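Local structure of cellulase (4W7W) at residues 246-251 / 283-288. The protein binds cello-oligosaccharides and probably hydrolyses the beta-1,4-glucosidic bonds of cellulose, as a glycoside hydrolase of family 5. Residues are numbered along the deposited sequence; the frame is centred on the assembly and turned at random.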
loop_
_atom_site.group_PDB
_atom_site.type_symbol
_atom_site.label_atom_id
_atom_site.label_comp_id
_atom_site.label_asym_id
_atom_site.label_seq_id
_atom_site.Cartn_x
_atom_site.Cartn_y
_atom_site.Cartn_z
ATOM N N GLU A 246 10.493 14.721 8.770
ATOM C CA GLU A 246 10.026 16.042 8.372
ATOM C C GLU A 246 8.816 15.988 7.439
ATOM O O GLU A 246 7.847 16.712 7.634
ATOM C CB GLU A 246 11.152 16.837 7.727
ATOM C CG GLU A 246 12.191 17.263 8.753
ATOM C CD GLU A 246 13.510 17.714 8.160
ATOM O OE1 GLU A 246 13.592 17.839 6.919
ATOM O OE2 GLU A 246 14.460 17.951 8.951
ATOM N N LYS A 247 8.886 15.118 6.444
ATOM C CA LYS A 247 7.846 15.028 5.440
ATOM C C LYS A 247 6.589 14.334 5.935
ATOM O O LYS A 247 5.534 14.475 5.306
ATOM C CB LYS A 247 8.386 14.339 4.188
ATOM C CG LYS A 247 9.476 15.120 3.460
ATOM C CD LYS A 247 9.078 16.543 3.105
ATOM C CE LYS A 247 10.237 17.311 2.523
ATOM N NZ LYS A 247 9.851 18.707 2.160
ATOM N N LEU A 248 6.662 13.625 7.055
ATOM C CA LEU A 248 5.472 13.023 7.661
ATOM C C LEU A 248 4.693 13.973 8.561
ATOM O O LEU A 248 3.549 13.683 8.892
ATOM C CB LEU A 248 5.866 11.797 8.484
ATOM C CG LEU A 248 6.499 10.622 7.719
ATOM C CD1 LEU A 248 6.716 9.466 8.669
ATOM C CD2 LEU A 248 5.649 10.175 6.539
ATOM N N GLN A 249 5.284 15.096 8.966
ATOM C CA GLN A 249 4.674 15.926 10.006
ATOM C C GLN A 249 3.318 16.507 9.607
ATOM O O GLN A 249 2.394 16.499 10.412
ATOM C CB GLN A 249 5.603 17.066 10.449
ATOM C CG GLN A 249 6.774 16.572 11.247
ATOM C CD GLN A 249 7.514 17.692 11.931
ATOM O OE1 GLN A 249 6.959 18.771 12.183
ATOM N NE2 GLN A 249 8.742 17.437 12.270
ATOM N N GLY A 250 3.210 17.082 8.408
ATOM C CA GLY A 250 1.956 17.723 8.013
ATOM C C GLY A 250 0.781 16.753 7.916
ATOM O O GLY A 250 -0.322 17.042 8.380
ATOM N N PHE A 251 1.058 15.585 7.339
ATOM C CA PHE A 251 0.088 14.508 7.257
ATOM C C PHE A 251 -0.297 14.012 8.640
ATOM O O PHE A 251 -1.487 13.819 8.915
ATOM C CB PHE A 251 0.660 13.394 6.377
ATOM C CG PHE A 251 -0.216 12.183 6.260
ATOM C CD1 PHE A 251 -1.396 12.210 5.530
ATOM C CD2 PHE A 251 0.135 10.996 6.877
ATOM C CE1 PHE A 251 -2.176 11.074 5.416
ATOM C CE2 PHE A 251 -0.649 9.863 6.768
ATOM C CZ PHE A 251 -1.800 9.908 6.024
ATOM N N LEU A 283 11.023 5.945 11.534
ATOM C CA LEU A 283 10.414 4.867 12.313
ATOM C C LEU A 283 10.162 5.306 13.753
ATOM O O LEU A 283 9.102 5.026 14.324
ATOM C CB LEU A 283 11.306 3.634 12.257
ATOM C CG LEU A 283 11.461 2.988 10.882
ATOM C CD1 LEU A 283 12.509 1.906 10.936
ATOM C CD2 LEU A 283 10.162 2.407 10.400
ATOM N N THR A 284 11.123 6.026 14.331
ATOM C CA THR A 284 10.969 6.587 15.659
ATOM C C THR A 284 9.811 7.596 15.696
ATOM O O THR A 284 8.989 7.596 16.629
ATOM C CB THR A 284 12.277 7.251 16.108
ATOM O OG1 THR A 284 13.271 6.239 16.247
ATOM C CG2 THR A 284 12.099 7.982 17.434
ATOM N N TYR A 285 9.722 8.419 14.653
ATOM C CA TYR A 285 8.654 9.416 14.577
ATOM C C TYR A 285 7.272 8.755 14.561
ATOM O O TYR A 285 6.352 9.177 15.274
ATOM C CB TYR A 285 8.832 10.312 13.344
ATOM C CG TYR A 285 7.767 11.363 13.235
ATOM C CD1 TYR A 285 7.896 12.584 13.876
ATOM C CD2 TYR A 285 6.606 11.142 12.511
ATOM C CE1 TYR A 285 6.908 13.546 13.808
ATOM C CE2 TYR A 285 5.601 12.094 12.461
ATOM C CZ TYR A 285 5.762 13.292 13.105
ATOM O OH TYR A 285 4.753 14.219 13.033
ATOM N N MET A 286 7.115 7.704 13.765
ATOM C CA MET A 286 5.810 7.035 13.721
ATOM C C MET A 286 5.466 6.406 15.071
ATOM O O MET A 286 4.323 6.482 15.498
ATOM C CB MET A 286 5.746 6.040 12.568
ATOM C CG MET A 286 5.639 6.735 11.221
ATOM S SD MET A 286 5.445 5.605 9.826
ATOM C CE MET A 286 7.116 5.003 9.687
ATOM N N GLU A 287 6.445 5.799 15.750
ATOM C CA GLU A 287 6.188 5.233 17.075
ATOM C C GLU A 287 5.772 6.306 18.073
ATOM O O GLU A 287 4.848 6.110 18.850
ATOM C CB GLU A 287 7.398 4.462 17.609
ATOM C CG GLU A 287 7.604 3.094 16.956
ATOM C CD GLU A 287 8.191 2.053 17.882
ATOM O OE1 GLU A 287 8.988 2.421 18.773
ATOM O OE2 GLU A 287 7.884 0.853 17.699
ATOM N N LYS A 288 6.447 7.449 18.021
ATOM C CA LYS A 288 6.139 8.565 18.915
ATOM C C LYS A 288 4.724 9.081 18.672
ATOM O O LYS A 288 4.078 9.635 19.568
ATOM C CB LYS A 288 7.156 9.694 18.704
ATOM C CG LYS A 288 6.938 10.963 19.523
ATOM C CD LYS A 288 7.063 10.719 21.013
ATOM C CE LYS A 288 7.147 12.024 21.793
ATOM N NZ LYS A 288 6.708 11.831 23.199
HETATM O O HOH W 1 2.270 16.614 13.384
#
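Leu248 and Tyr285 bring their CA atoms closest across segments 246-251 and 283-288, 8.4 Å apart. The two segment axes point the same way, inclined by 25° (signed crossing angle -25°), and approach to 10.4 Å. Side chains bridge the gap, chiefly that of Tyr285: chi1 of -179° swings the ring opposite the backbone N and out toward Leu248 and Gln249. Its ring carbon CE2 lies 4.0 Å from Leu248 CB, the two side chains passing in opposite directions. At the far end of the ring, Tyr285 OH comes to 3.5 Å from Gln249 CA, and Gln249 CG packs 3.9 Å from Tyr285 CZ. The Gln249 amide lies almost parallel to the phenol plane (8°), while its NE2 is hydrogen-bonded to Gln245 within its own helix. A water donates to Gln249 O and is weakly linked to Tyr285 OH. Deeper in, Leu248 CD1 meets Met286 CG at 3.9 Å, and both side chains continue onto Leu264 and Trp293 of the barrel strands. This is the packing of consecutive outer helices, 243-258 and 273-288, around the parallel strands of a (beta/alpha)8 barrel, the fold of family 5 cellulases.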